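PDB 5VIT: MdcA from Pseudomonas aeruginosa, which probably acts as the transferase subunit of malonate decarboxylase, exchanging acetyl for malonyl on the acyl carrier protein subunit. Local coordinates for residues R52-G57 with H82-S87; E223-R228 with H259-N264; P293-I298 with G313-M318; E422-G427 with A488-I493. All blocks are in the same frame, centred on the assembly; numbering follows the deposited sequence.

Interactions 1, 3 and 4 are buried; interaction 2 is a partly exposed meeting of loops. Interaction 1 ties neighbouring strands of the parallel sheet by backbone hydrogen bonds. The others lack direct hydrogen bonds across the contact. Interaction 3 packs proline and methionine between loops that follow strands 288-290 and 308-310 of the mixed sheet. Interaction 2 sets the loop after strand 212-215 on the one after 256-259, through aliphatic, aromatic and arginine groups. Interaction 4, beside MdcC, lays Phe424 and Thr423, after strand 416-420, on a beta turn. One water bridges each of interactions 2 and 4. Interactions 2 and 3 touch, Glu315 binding Phe226 and Thr227.

Interaction 1: R52-G57 with H82-S87; sequences RVVLEG and HMIMPS
The carbonyl oxygen of His82 is held twice by the neighbouring strand: Val53 N donates a 2.7 Å hydrogen bond to His82 O, and Arg52 CA adds a CA-H...O contact to the same oxygen. Next along, Ile84 N bonds to Val53 O at 3.0 Å, almost straight at 176°, while the bond from Leu55 N to Ile84 O is weak. The two segments stay together past the strands, where Ser87 N reaches Gly57 O at 2.6 Å and the Pro86 ring lies against that same oxygen. Beside each other on one face of the sheet are Arg52 and His82, their guanidinium and ring planes 84° apart. A water in the imidazole plane lies 2.8 Å from His82 ND1 and accepts from Arg52 NE; Asp106 holds His82 NE2. On the other face Met83 bends at its last two torsions, laying CE against Val53 CB at 3.3 Å, a spacing tight enough to make the methyl position doubtful. Farther on, Met85 CE rests on Leu55 CG at an ordinary 3.9 Å. Strand 52-55, helix 64-70 and strand 81-85 make up a beta-alpha-beta crossover unit within the parallel sheet, consistent with the Rossmann-like clan of the family.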
loop_
_atom_site.group_PDB
_atom_site.type_symbol
_atom_site.label_atom_id
_atom_site.label_comp_id
_atom_site.label_asym_id
_atom_site.label_seq_id
_atom_site.Cartn_x
_atom_site.Cartn_y
_atom_site.Cartn_z
ATOM N N ARG A 52 33.892 -23.570 31.044
ATOM C CA ARG A 52 32.789 -22.821 30.468
ATOM C C ARG A 52 32.414 -21.730 31.455
ATOM O O ARG A 52 31.967 -22.008 32.571
ATOM C CB ARG A 52 31.591 -23.726 30.175
ATOM C CG ARG A 52 31.810 -24.690 29.031
ATOM C CD ARG A 52 30.683 -25.709 28.977
ATOM N NE ARG A 52 30.858 -26.656 27.878
ATOM C CZ ARG A 52 30.220 -27.819 27.792
ATOM N NH1 ARG A 52 29.375 -28.184 28.751
ATOM N NH2 ARG A 52 30.437 -28.624 26.755
ATOM N N VAL A 53 32.615 -20.482 31.058
ATOM C CA VAL A 53 32.401 -19.384 31.999
ATOM C C VAL A 53 31.330 -18.433 31.505
ATOM O O VAL A 53 31.476 -17.797 30.467
ATOM C CB VAL A 53 33.694 -18.581 32.256
ATOM C CG1 VAL A 53 33.425 -17.443 33.210
ATOM C CG2 VAL A 53 34.812 -19.491 32.772
ATOM N N VAL A 54 30.246 -18.359 32.261
ATOM C CA VAL A 54 29.199 -17.401 31.996
ATOM C C VAL A 54 29.628 -16.070 32.609
ATOM O O VAL A 54 30.010 -16.020 33.771
ATOM C CB VAL A 54 27.864 -17.879 32.568
ATOM C CG1 VAL A 54 26.873 -16.749 32.608
ATOM C CG2 VAL A 54 27.327 -19.029 31.732
ATOM N N LEU A 55 29.587 -15.004 31.810
ATOM C CA LEU A 55 30.081 -13.682 32.221
ATOM C C LEU A 55 29.096 -12.601 31.809
ATOM O O LEU A 55 28.814 -12.427 30.618
ATOM C CB LEU A 55 31.453 -13.388 31.601
ATOM C CG LEU A 55 31.963 -11.947 31.749
ATOM C CD1 LEU A 55 31.936 -11.477 33.237
ATOM C CD2 LEU A 55 33.356 -11.797 31.132
ATOM N N GLU A 56 28.590 -11.862 32.785
ATOM C CA GLU A 56 27.505 -10.954 32.491
ATOM C C GLU A 56 27.998 -9.762 31.726
ATOM O O GLU A 56 28.602 -8.809 32.254
ATOM C CB GLU A 56 26.761 -10.534 33.745
ATOM C CG GLU A 56 25.652 -11.525 34.029
ATOM C CD GLU A 56 24.759 -11.120 35.167
ATOM O OE1 GLU A 56 25.099 -10.162 35.897
ATOM O OE2 GLU A 56 23.722 -11.781 35.334
ATOM N N GLY A 57 27.854 -9.968 30.425
ATOM C CA GLY A 57 27.458 -8.974 29.482
ATOM C C GLY A 57 26.008 -9.380 29.271
ATOM O O GLY A 57 25.680 -10.285 28.478
ATOM N N HIS A 82 36.031 -21.171 27.738
ATOM C CA HIS A 82 34.873 -21.141 26.850
ATOM C C HIS A 82 33.886 -20.108 27.407
ATOM O O HIS A 82 33.240 -20.358 28.421
ATOM C CB HIS A 82 34.248 -22.538 26.747
ATOM C CG HIS A 82 33.089 -22.631 25.803
ATOM N ND1 HIS A 82 32.540 -23.839 25.427
ATOM C CD2 HIS A 82 32.371 -21.677 25.163
ATOM C CE1 HIS A 82 31.539 -23.625 24.592
ATOM N NE2 HIS A 82 31.416 -22.323 24.413
ATOM N N MET A 83 33.812 -18.945 26.755
ATOM C CA MET A 83 32.978 -17.844 27.222
ATOM C C MET A 83 31.551 -17.970 26.702
ATOM O O MET A 83 31.322 -18.159 25.505
ATOM C CB MET A 83 33.559 -16.480 26.800
ATOM C CG MET A 83 34.900 -16.085 27.457
ATOM S SD MET A 83 34.914 -15.978 29.276
ATOM C CE MET A 83 35.462 -17.600 29.608
ATOM N N ILE A 84 30.603 -17.864 27.627
ATOM C CA ILE A 84 29.189 -17.828 27.298
ATOM C C ILE A 84 28.609 -16.487 27.741
ATOM O O ILE A 84 28.427 -16.229 28.943
ATOM C CB ILE A 84 28.417 -18.973 27.964
ATOM C CG1 ILE A 84 29.015 -20.325 27.538
ATOM C CG2 ILE A 84 26.925 -18.836 27.636
ATOM C CD1 ILE A 84 28.588 -21.507 28.429
ATOM N N MET A 85 28.345 -15.624 26.765
ATOM C CA MET A 85 27.923 -14.266 27.065
ATOM C C MET A 85 26.670 -13.893 26.271
ATOM O O MET A 85 26.651 -14.028 25.054
ATOM C CB MET A 85 29.061 -13.287 26.765
ATOM C CG MET A 85 30.393 -13.706 27.362
ATOM S SD MET A 85 31.617 -12.410 27.262
ATOM C CE MET A 85 30.774 -11.065 28.104
ATOM N N PRO A 86 25.613 -13.448 26.968
ATOM C CA PRO A 86 24.438 -12.950 26.246
ATOM C C PRO A 86 24.799 -11.778 25.341
ATOM O O PRO A 86 24.433 -11.767 24.164
ATOM C CB PRO A 86 23.489 -12.520 27.370
ATOM C CG PRO A 86 23.884 -13.391 28.534
ATOM C CD PRO A 86 25.372 -13.572 28.419
ATOM N N SER A 87 25.527 -10.813 25.896
ATOM C CA SER A 87 25.945 -9.625 25.162
ATOM C C SER A 87 27.456 -9.427 25.312
ATOM O O SER A 87 27.970 -9.451 26.428
ATOM C CB SER A 87 25.170 -8.402 25.667
ATOM O OG SER A 87 25.722 -7.184 25.201
HETATM O O HOH W 1 33.505 -26.377 25.946
#

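Interaction 2: E223-R228 with H259-N264; sequences EPLFTR and HGIGFN
The backbone of 225-228 runs past 261-263 with end-to-end directions only 24° apart, as a type I beta turn from Pro224 to Thr227 meets the loop that leads from strand 256-259 into helix 263-278, with Gly262 at the N-cap position. Ile261 makes most of the apolar contact. Extended from the backbone, with CG1 anti to N, it lays CD1 over one face of the Phe226 ring, 4.0 Å from its centroid, in a CH-pi contact. Ile261 CG1 meanwhile sits over a face of the Arg228 guanidinium, with Arg228 NH2 3.6 Å away. Farther along, Arg228 passes across Phe263 at about a right angle and sets its CD over that ring, 3.7 Å from the centroid; any cation-pi attraction from the guanidinium is long and weak. What fixes the arginine end is its own segment: NH1 donates to Leu225 O at 3.0 Å and to Thr227 O at 2.9 Å. A malonate ion, probably from the crystallisation liquor though it may mark a pocket, lies about 3 Å from the Phe226 side chain. The polar link between the two segments is a single water, which donates to Phe226 O and accepts from Gly262 N, 2.9 Å from each.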
loop_
_atom_site.group_PDB
_atom_site.type_symbol
_atom_site.label_atom_id
_atom_site.label_comp_id
_atom_site.label_asym_id
_atom_site.label_seq_id
_atom_site.Cartn_x
_atom_site.Cartn_y
_atom_site.Cartn_z
ATOM N N GLU A 223 24.535 -0.173 30.783
ATOM C CA GLU A 223 24.371 0.397 29.457
ATOM C C GLU A 223 22.895 0.699 29.173
ATOM O O GLU A 223 22.041 -0.179 29.299
ATOM C CB GLU A 223 24.931 -0.559 28.404
ATOM C CG GLU A 223 24.801 -0.043 26.987
ATOM C CD GLU A 223 25.771 1.089 26.708
ATOM O OE1 GLU A 223 26.808 1.188 27.402
ATOM O OE2 GLU A 223 25.494 1.882 25.799
ATOM N N PRO A 224 22.581 1.942 28.787
ATOM C CA PRO A 224 21.186 2.252 28.414
ATOM C C PRO A 224 20.886 1.842 26.970
ATOM O O PRO A 224 20.658 2.692 26.119
ATOM C CB PRO A 224 21.106 3.773 28.590
ATOM C CG PRO A 224 22.514 4.246 28.327
ATOM C CD PRO A 224 23.438 3.140 28.820
ATOM N N LEU A 225 20.859 0.541 26.713
ATOM C CA LEU A 225 20.934 0.018 25.350
ATOM C C LEU A 225 19.770 0.438 24.442
ATOM O O LEU A 225 19.975 0.738 23.252
ATOM C CB LEU A 225 21.029 -1.511 25.388
ATOM C CG LEU A 225 21.366 -2.175 24.054
ATOM C CD1 LEU A 225 22.787 -1.772 23.583
ATOM C CD2 LEU A 225 21.198 -3.696 24.158
ATOM N N PHE A 226 18.565 0.477 25.006
ATOM C CA PHE A 226 17.357 0.703 24.219
ATOM C C PHE A 226 16.856 2.137 24.266
ATOM O O PHE A 226 15.896 2.481 23.559
ATOM C CB PHE A 226 16.243 -0.238 24.688
ATOM C CG PHE A 226 16.490 -1.677 24.353
ATOM C CD1 PHE A 226 15.824 -2.274 23.308
ATOM C CD2 PHE A 226 17.402 -2.431 25.092
ATOM C CE1 PHE A 226 16.040 -3.605 22.995
ATOM C CE2 PHE A 226 17.640 -3.762 24.789
ATOM C CZ PHE A 226 16.958 -4.357 23.741
ATOM N N THR A 227 17.496 2.971 25.083
ATOM C CA THR A 227 17.143 4.393 25.142
ATOM C C THR A 227 17.461 5.101 23.818
ATOM O O THR A 227 18.581 5.034 23.302
ATOM C CB THR A 227 17.870 5.131 26.316
ATOM O OG1 THR A 227 17.452 4.564 27.562
ATOM C CG2 THR A 227 17.503 6.622 26.336
ATOM N N ARG A 228 16.458 5.775 23.271
ATOM C CA ARG A 228 16.628 6.487 22.023
ATOM C C ARG A 228 16.309 7.968 22.232
ATOM O O ARG A 228 15.298 8.324 22.831
ATOM C CB ARG A 228 15.744 5.864 20.919
ATOM C CG ARG A 228 16.287 4.528 20.315
ATOM C CD ARG A 228 17.690 4.711 19.754
ATOM N NE ARG A 228 18.359 3.497 19.263
ATOM C CZ ARG A 228 19.110 2.705 20.028
ATOM N NH1 ARG A 228 19.231 2.952 21.323
ATOM N NH2 ARG A 228 19.715 1.644 19.521
ATOM N N HIS A 259 8.389 -4.198 20.687
ATOM C CA HIS A 259 9.135 -3.356 19.742
ATOM C C HIS A 259 10.599 -3.763 19.802
ATOM O O HIS A 259 11.197 -3.770 20.886
ATOM C CB HIS A 259 9.005 -1.865 20.082
ATOM C CG HIS A 259 7.714 -1.246 19.641
ATOM N ND1 HIS A 259 7.388 0.067 19.919
ATOM C CD2 HIS A 259 6.675 -1.744 18.932
ATOM C CE1 HIS A 259 6.208 0.352 19.396
ATOM N NE2 HIS A 259 5.753 -0.729 18.788
ATOM N N GLY A 260 11.167 -4.124 18.657
ATOM C CA GLY A 260 12.613 -4.294 18.558
ATOM C C GLY A 260 13.293 -2.951 18.785
ATOM O O GLY A 260 12.668 -1.894 18.696
ATOM N N ILE A 261 14.582 -2.984 19.081
ATOM C CA ILE A 261 15.326 -1.766 19.372
ATOM C C ILE A 261 15.329 -0.766 18.199
ATOM O O ILE A 261 15.166 -1.147 17.031
ATOM C CB ILE A 261 16.780 -2.111 19.744
ATOM C CG1 ILE A 261 17.409 -0.973 20.547
ATOM C CG2 ILE A 261 17.582 -2.452 18.470
ATOM C CD1 ILE A 261 18.775 -1.286 21.063
ATOM N N GLY A 262 15.461 0.524 18.500
ATOM C CA GLY A 262 15.691 1.486 17.436
ATOM C C GLY A 262 14.789 2.691 17.284
ATOM O O GLY A 262 13.765 2.818 17.956
ATOM N N PHE A 263 15.164 3.571 16.357
ATOM C CA PHE A 263 14.444 4.819 16.151
ATOM C C PHE A 263 13.108 4.578 15.498
ATOM O O PHE A 263 12.132 5.260 15.815
ATOM C CB PHE A 263 15.273 5.805 15.312
ATOM C CG PHE A 263 16.487 6.336 16.028
ATOM C CD1 PHE A 263 17.765 5.966 15.635
ATOM C CD2 PHE A 263 16.348 7.197 17.112
ATOM C CE1 PHE A 263 18.885 6.455 16.306
ATOM C CE2 PHE A 263 17.459 7.686 17.784
ATOM C CZ PHE A 263 18.725 7.313 17.384
ATOM N N ASN A 264 13.059 3.610 14.585
ATOM C CA ASN A 264 11.814 3.265 13.895
ATOM C C ASN A 264 10.685 2.951 14.868
ATOM O O ASN A 264 9.572 3.459 14.722
ATOM C CB ASN A 264 12.026 2.074 12.942
ATOM C CG ASN A 264 12.961 2.405 11.771
ATOM O OD1 ASN A 264 13.456 3.528 11.648
ATOM N ND2 ASN A 264 13.226 1.412 10.923
HETATM O O HOH W 2 14.786 1.106 21.211
#

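Interaction 3: P293-I298 with G313-M318; sequences PHPTLI and GTELGM
Met318 carries much of this contact, its side chain bent at chi2 and chi3 and lying over the start of 293-298. With CG anti to its carbonyl carbon (chi1 -71°), the chain turns across Pro293 O, which lies 3.3 Å from Met318 CG, and its far end curls back so that CE also comes near that oxygen. The sulfur then serves two partners. The Met318 side chain runs at a slant to Pro295, with SD 3.8 Å from Pro295 CG, and it meets Ile298 end on, the two side chains tip to tip with SD 3.8 Å from Ile298 CD1. The Pro293 ring sets CD and CG against the opposing backbone: Pro293 CD is 3.3 Å from Gly313 O and Pro293 CG is 3.6 Å from Glu315 N. Of the Glu315 side chain, the aliphatic base makes the contact, standing about square to Pro295, with Glu315 CB 3.6 Å from Pro293 O. A bend at chi2 (-61°) then carries its carboxylate away to Thr227 OG1, to the backbone N of Phe226 and to Gln60. No hydrogen bond joins the two segments; each is braced internally, as in the type II turn from Glu315 to Met318, closed by Met318 N on Glu315 O at 2.9 Å. The contact joins the loops after both strands of a beta-alpha-beta unit, strand 288-290, helix 298-302 and strand 308-310, at one side of the mixed sheet; helix 319-323 follows, while helix 534-540 packs Leu537 on Pro295 and Trp540 on Ile298.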
loop_
_atom_site.group_PDB
_atom_site.type_symbol
_atom_site.label_atom_id
_atom_site.label_comp_id
_atom_site.label_asym_id
_atom_site.label_seq_id
_atom_site.Cartn_x
_atom_site.Cartn_y
_atom_site.Cartn_z
ATOM N N PRO A 293 11.970 -0.800 29.686
ATOM C CA PRO A 293 11.146 0.386 29.938
ATOM C C PRO A 293 11.685 1.582 29.153
ATOM O O PRO A 293 12.401 2.416 29.728
ATOM C CB PRO A 293 11.269 0.591 31.455
ATOM C CG PRO A 293 12.638 0.023 31.798
ATOM C CD PRO A 293 12.903 -1.097 30.799
ATOM N N HIS A 294 11.372 1.624 27.852
ATOM C CA HIS A 294 11.848 2.676 26.956
ATOM C C HIS A 294 11.431 4.028 27.497
ATOM O O HIS A 294 10.237 4.251 27.711
ATOM C CB HIS A 294 11.271 2.542 25.539
ATOM C CG HIS A 294 11.676 1.299 24.788
ATOM N ND1 HIS A 294 11.180 1.007 23.554
ATOM C CD2 HIS A 294 12.514 0.291 25.140
ATOM C CE1 HIS A 294 11.710 -0.147 23.136
ATOM N NE2 HIS A 294 12.516 -0.585 24.064
ATOM N N PRO A 295 12.390 4.947 27.684
ATOM C CA PRO A 295 11.943 6.308 28.011
ATOM C C PRO A 295 10.954 6.855 26.953
ATOM O O PRO A 295 10.063 7.642 27.275
ATOM C CB PRO A 295 13.258 7.104 28.054
ATOM C CG PRO A 295 14.272 6.081 28.528
ATOM C CD PRO A 295 13.857 4.808 27.787
ATOM N N THR A 296 11.062 6.376 25.718
ATOM C CA THR A 296 10.197 6.864 24.646
ATOM C C THR A 296 8.746 6.378 24.777
ATOM O O THR A 296 7.857 6.848 24.061
ATOM C CB THR A 296 10.773 6.458 23.276
ATOM O OG1 THR A 296 11.106 5.057 23.289
ATOM C CG2 THR A 296 12.044 7.249 23.013
ATOM N N LEU A 297 8.504 5.466 25.717
ATOM C CA LEU A 297 7.154 4.973 25.968
ATOM C C LEU A 297 6.443 5.802 27.042
ATOM O O LEU A 297 5.234 5.678 27.230
ATOM C CB LEU A 297 7.187 3.499 26.388
ATOM C CG LEU A 297 5.856 2.756 26.281
ATOM C CD1 LEU A 297 5.504 2.516 24.820
ATOM C CD2 LEU A 297 5.867 1.440 27.083
ATOM N N ILE A 298 7.195 6.639 27.746
ATOM C CA ILE A 298 6.626 7.462 28.820
ATOM C C ILE A 298 5.364 8.234 28.397
ATOM O O ILE A 298 4.354 8.180 29.097
ATOM C CB ILE A 298 7.670 8.447 29.385
ATOM C CG1 ILE A 298 8.774 7.663 30.112
ATOM C CG2 ILE A 298 6.996 9.439 30.334
ATOM C CD1 ILE A 298 9.901 8.518 30.629
ATOM N N GLY A 313 14.758 -6.119 30.986
ATOM C CA GLY A 313 15.743 -5.521 31.855
ATOM C C GLY A 313 15.304 -4.114 32.193
ATOM O O GLY A 313 14.097 -3.828 32.238
ATOM N N THR A 314 16.273 -3.228 32.414
ATOM C CA THR A 314 15.943 -1.852 32.722
ATOM C C THR A 314 16.797 -0.875 31.945
ATOM O O THR A 314 17.920 -1.179 31.533
ATOM C CB THR A 314 16.101 -1.522 34.219
ATOM O OG1 THR A 314 15.562 -0.220 34.471
ATOM C CG2 THR A 314 17.564 -1.550 34.627
ATOM N N GLU A 315 16.235 0.311 31.763
ATOM C CA GLU A 315 16.916 1.394 31.086
ATOM C C GLU A 315 17.326 2.430 32.123
ATOM O O GLU A 315 16.470 3.023 32.788
ATOM C CB GLU A 315 16.006 1.992 30.009
ATOM C CG GLU A 315 15.955 1.140 28.763
ATOM C CD GLU A 315 17.330 0.997 28.137
ATOM O OE1 GLU A 315 18.009 2.032 27.979
ATOM O OE2 GLU A 315 17.748 -0.138 27.819
ATOM N N LEU A 316 18.634 2.630 32.253
ATOM C CA LEU A 316 19.197 3.488 33.286
ATOM C C LEU A 316 18.486 4.823 33.372
ATOM O O LEU A 316 18.380 5.549 32.380
ATOM C CB LEU A 316 20.688 3.716 33.049
ATOM C CG LEU A 316 21.433 4.493 34.134
ATOM C CD1 LEU A 316 21.249 3.806 35.476
ATOM C CD2 LEU A 316 22.920 4.614 33.786
ATOM N N GLY A 317 17.989 5.117 34.574
ATOM C CA GLY A 317 17.310 6.363 34.853
ATOM C C GLY A 317 15.807 6.239 34.894
ATOM O O GLY A 317 15.110 7.170 35.301
ATOM N N MET A 318 15.297 5.088 34.477
ATOM C CA MET A 318 13.860 4.877 34.495
ATOM C C MET A 318 13.373 4.317 35.848
ATOM O O MET A 318 12.157 4.298 36.115
ATOM C CB MET A 318 13.450 3.942 33.349
ATOM C CG MET A 318 13.543 4.572 31.961
ATOM S SD MET A 318 12.283 5.839 31.758
ATOM C CE MET A 318 10.779 4.865 31.623
#

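Interaction 4: E422-G427 with A488-I493; sequences ETFQDG and AGISPI
The Phe424 ring has Thr423 OG1 and Ile490 O at its edge, in its plane, while Ile490 CG1 and Ser491 N approach it obliquely. Its segment, 422-427, is the loop between strands 416-420 and 432-433, and its partner is a type II' beta turn, Ala488 to Ser491, in the loop after helix 477-486. The ring corner does the touching: Phe424 CE1 is 3.7 Å from Ile490 CG1, the two side chains crossing at about a right angle, and Phe424 CZ comes within 3.8 Å of Ile490 O. Next to it, Thr423 turns its methyl onto the first peptide of the turn, with CG2 3.4 Å from Ala488 O. Its torsion (chi1 50°) places OG1 between the backbone N and the carbonyl carbon, and Glu465 OE2 hydrogen-bonds to this hydroxyl. The turn holds its own shape: Gly489 takes the positive phi, and Ala488 O receives Ser491 OG at 2.6 Å as well as a weak bond from Ser491 N. Outside the two loops, Pro430 packs on Phe424, and the neighbouring MdcC subunit lays its Pro82 on Phe424 and its Arg61 on Ile490; Thr81 of that subunit hydrogen-bonds to Glu422. Direct hydrogen bonds between the loops are absent, and one water bridges them, donating to Thr423 OG1 at 2.8 Å and accepting from Ile490 N at 3.1 Å.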
loop_
_atom_site.group_PDB
_atom_site.type_symbol
_atom_site.label_atom_id
_atom_site.label_comp_id
_atom_site.label_asym_id
_atom_site.label_seq_id
_atom_site.Cartn_x
_atom_site.Cartn_y
_atom_site.Cartn_z
ATOM N N GLU A 422 13.766 1.502 6.386
ATOM C CA GLU A 422 13.884 2.364 5.221
ATOM C C GLU A 422 14.495 1.592 4.052
ATOM O O GLU A 422 15.305 0.672 4.265
ATOM C CB GLU A 422 14.740 3.592 5.558
ATOM C CG GLU A 422 14.100 4.857 5.068
ATOM C CD GLU A 422 14.980 6.075 5.173
ATOM O OE1 GLU A 422 15.033 6.796 4.166
ATOM O OE2 GLU A 422 15.565 6.339 6.245
ATOM N N THR A 423 14.129 1.955 2.823
ATOM C CA THR A 423 14.656 1.237 1.661
ATOM C C THR A 423 16.161 1.353 1.536
ATOM O O THR A 423 16.796 0.505 0.902
ATOM C CB THR A 423 14.035 1.721 0.346
ATOM O OG1 THR A 423 14.117 3.142 0.282
ATOM C CG2 THR A 423 12.574 1.298 0.270
ATOM N N PHE A 424 16.718 2.414 2.116
ATOM C CA PHE A 424 18.165 2.629 2.153
ATOM C C PHE A 424 18.623 2.920 3.564
ATOM O O PHE A 424 17.886 3.496 4.370
ATOM C CB PHE A 424 18.596 3.790 1.243
ATOM C CG PHE A 424 18.605 3.451 -0.220
ATOM C CD1 PHE A 424 17.422 3.342 -0.929
ATOM C CD2 PHE A 424 19.805 3.265 -0.892
ATOM C CE1 PHE A 424 17.439 3.047 -2.285
ATOM C CE2 PHE A 424 19.827 2.954 -2.236
ATOM C CZ PHE A 424 18.648 2.847 -2.933
ATOM N N GLN A 425 19.857 2.519 3.832
ATOM C CA GLN A 425 20.517 2.747 5.096
ATOM C C GLN A 425 21.228 4.088 5.041
ATOM O O GLN A 425 21.681 4.510 3.974
ATOM C CB GLN A 425 21.508 1.620 5.378
ATOM C CG GLN A 425 20.856 0.241 5.388
ATOM C CD GLN A 425 20.083 -0.016 6.683
ATOM O OE1 GLN A 425 20.635 0.149 7.773
ATOM N NE2 GLN A 425 18.809 -0.414 6.569
ATOM N N ASP A 426 21.311 4.745 6.194
ATOM C CA ASP A 426 21.964 6.052 6.345
ATOM C C ASP A 426 23.237 6.281 5.492
ATOM O O ASP A 426 23.370 7.325 4.847
ATOM C CB ASP A 426 22.292 6.265 7.833
ATOM C CG ASP A 426 21.109 5.947 8.739
ATOM O OD1 ASP A 426 19.946 6.212 8.325
ATOM O OD2 ASP A 426 21.343 5.401 9.846
ATOM N N GLY A 427 24.152 5.313 5.480
ATOM C CA GLY A 427 25.411 5.446 4.768
ATOM C C GLY A 427 25.378 5.343 3.246
ATOM O O GLY A 427 26.432 5.400 2.611
ATOM N N ALA A 488 10.201 -1.904 -2.146
ATOM C CA ALA A 488 11.640 -1.827 -1.915
ATOM C C ALA A 488 12.271 -0.581 -2.531
ATOM O O ALA A 488 13.499 -0.409 -2.474
ATOM C CB ALA A 488 12.322 -3.089 -2.451
ATOM N N GLY A 489 11.446 0.292 -3.096
ATOM C CA GLY A 489 11.909 1.545 -3.673
ATOM C C GLY A 489 12.835 1.404 -4.880
ATOM O O GLY A 489 12.581 0.613 -5.784
ATOM N N ILE A 490 13.916 2.178 -4.893
ATOM C CA ILE A 490 14.858 2.146 -5.999
ATOM C C ILE A 490 16.141 1.411 -5.604
ATOM O O ILE A 490 17.202 1.630 -6.190
ATOM C CB ILE A 490 15.183 3.570 -6.488
ATOM C CG1 ILE A 490 15.853 4.371 -5.375
ATOM C CG2 ILE A 490 13.896 4.274 -6.978
ATOM C CD1 ILE A 490 16.186 5.791 -5.774
ATOM N N SER A 491 16.022 0.544 -4.598
ATOM C CA SER A 491 17.041 -0.446 -4.253
ATOM C C SER A 491 17.162 -1.462 -5.389
ATOM O O SER A 491 16.248 -1.563 -6.214
ATOM C CB SER A 491 16.667 -1.176 -2.947
ATOM O OG SER A 491 15.486 -1.936 -3.148
ATOM N N PRO A 492 18.264 -2.233 -5.430
ATOM C CA PRO A 492 18.346 -3.233 -6.506
ATOM C C PRO A 492 17.129 -4.175 -6.541
ATOM O O PRO A 492 16.669 -4.517 -7.617
ATOM C CB PRO A 492 19.632 -4.006 -6.172
ATOM C CG PRO A 492 20.459 -3.039 -5.334
ATOM C CD PRO A 492 19.476 -2.211 -4.580
ATOM N N ILE A 493 16.621 -4.583 -5.385
ATOM C CA ILE A 493 15.377 -5.348 -5.313
ATOM C C ILE A 493 14.151 -4.531 -5.826
ATOM O O ILE A 493 13.327 -5.013 -6.626
ATOM C CB ILE A 493 15.158 -5.844 -3.855
ATOM C CG1 ILE A 493 16.256 -6.856 -3.481
ATOM C CG2 ILE A 493 13.752 -6.415 -3.648
ATOM C CD1 ILE A 493 16.357 -8.052 -4.447
HETATM O O HOH W 3 14.099 4.036 -2.422
#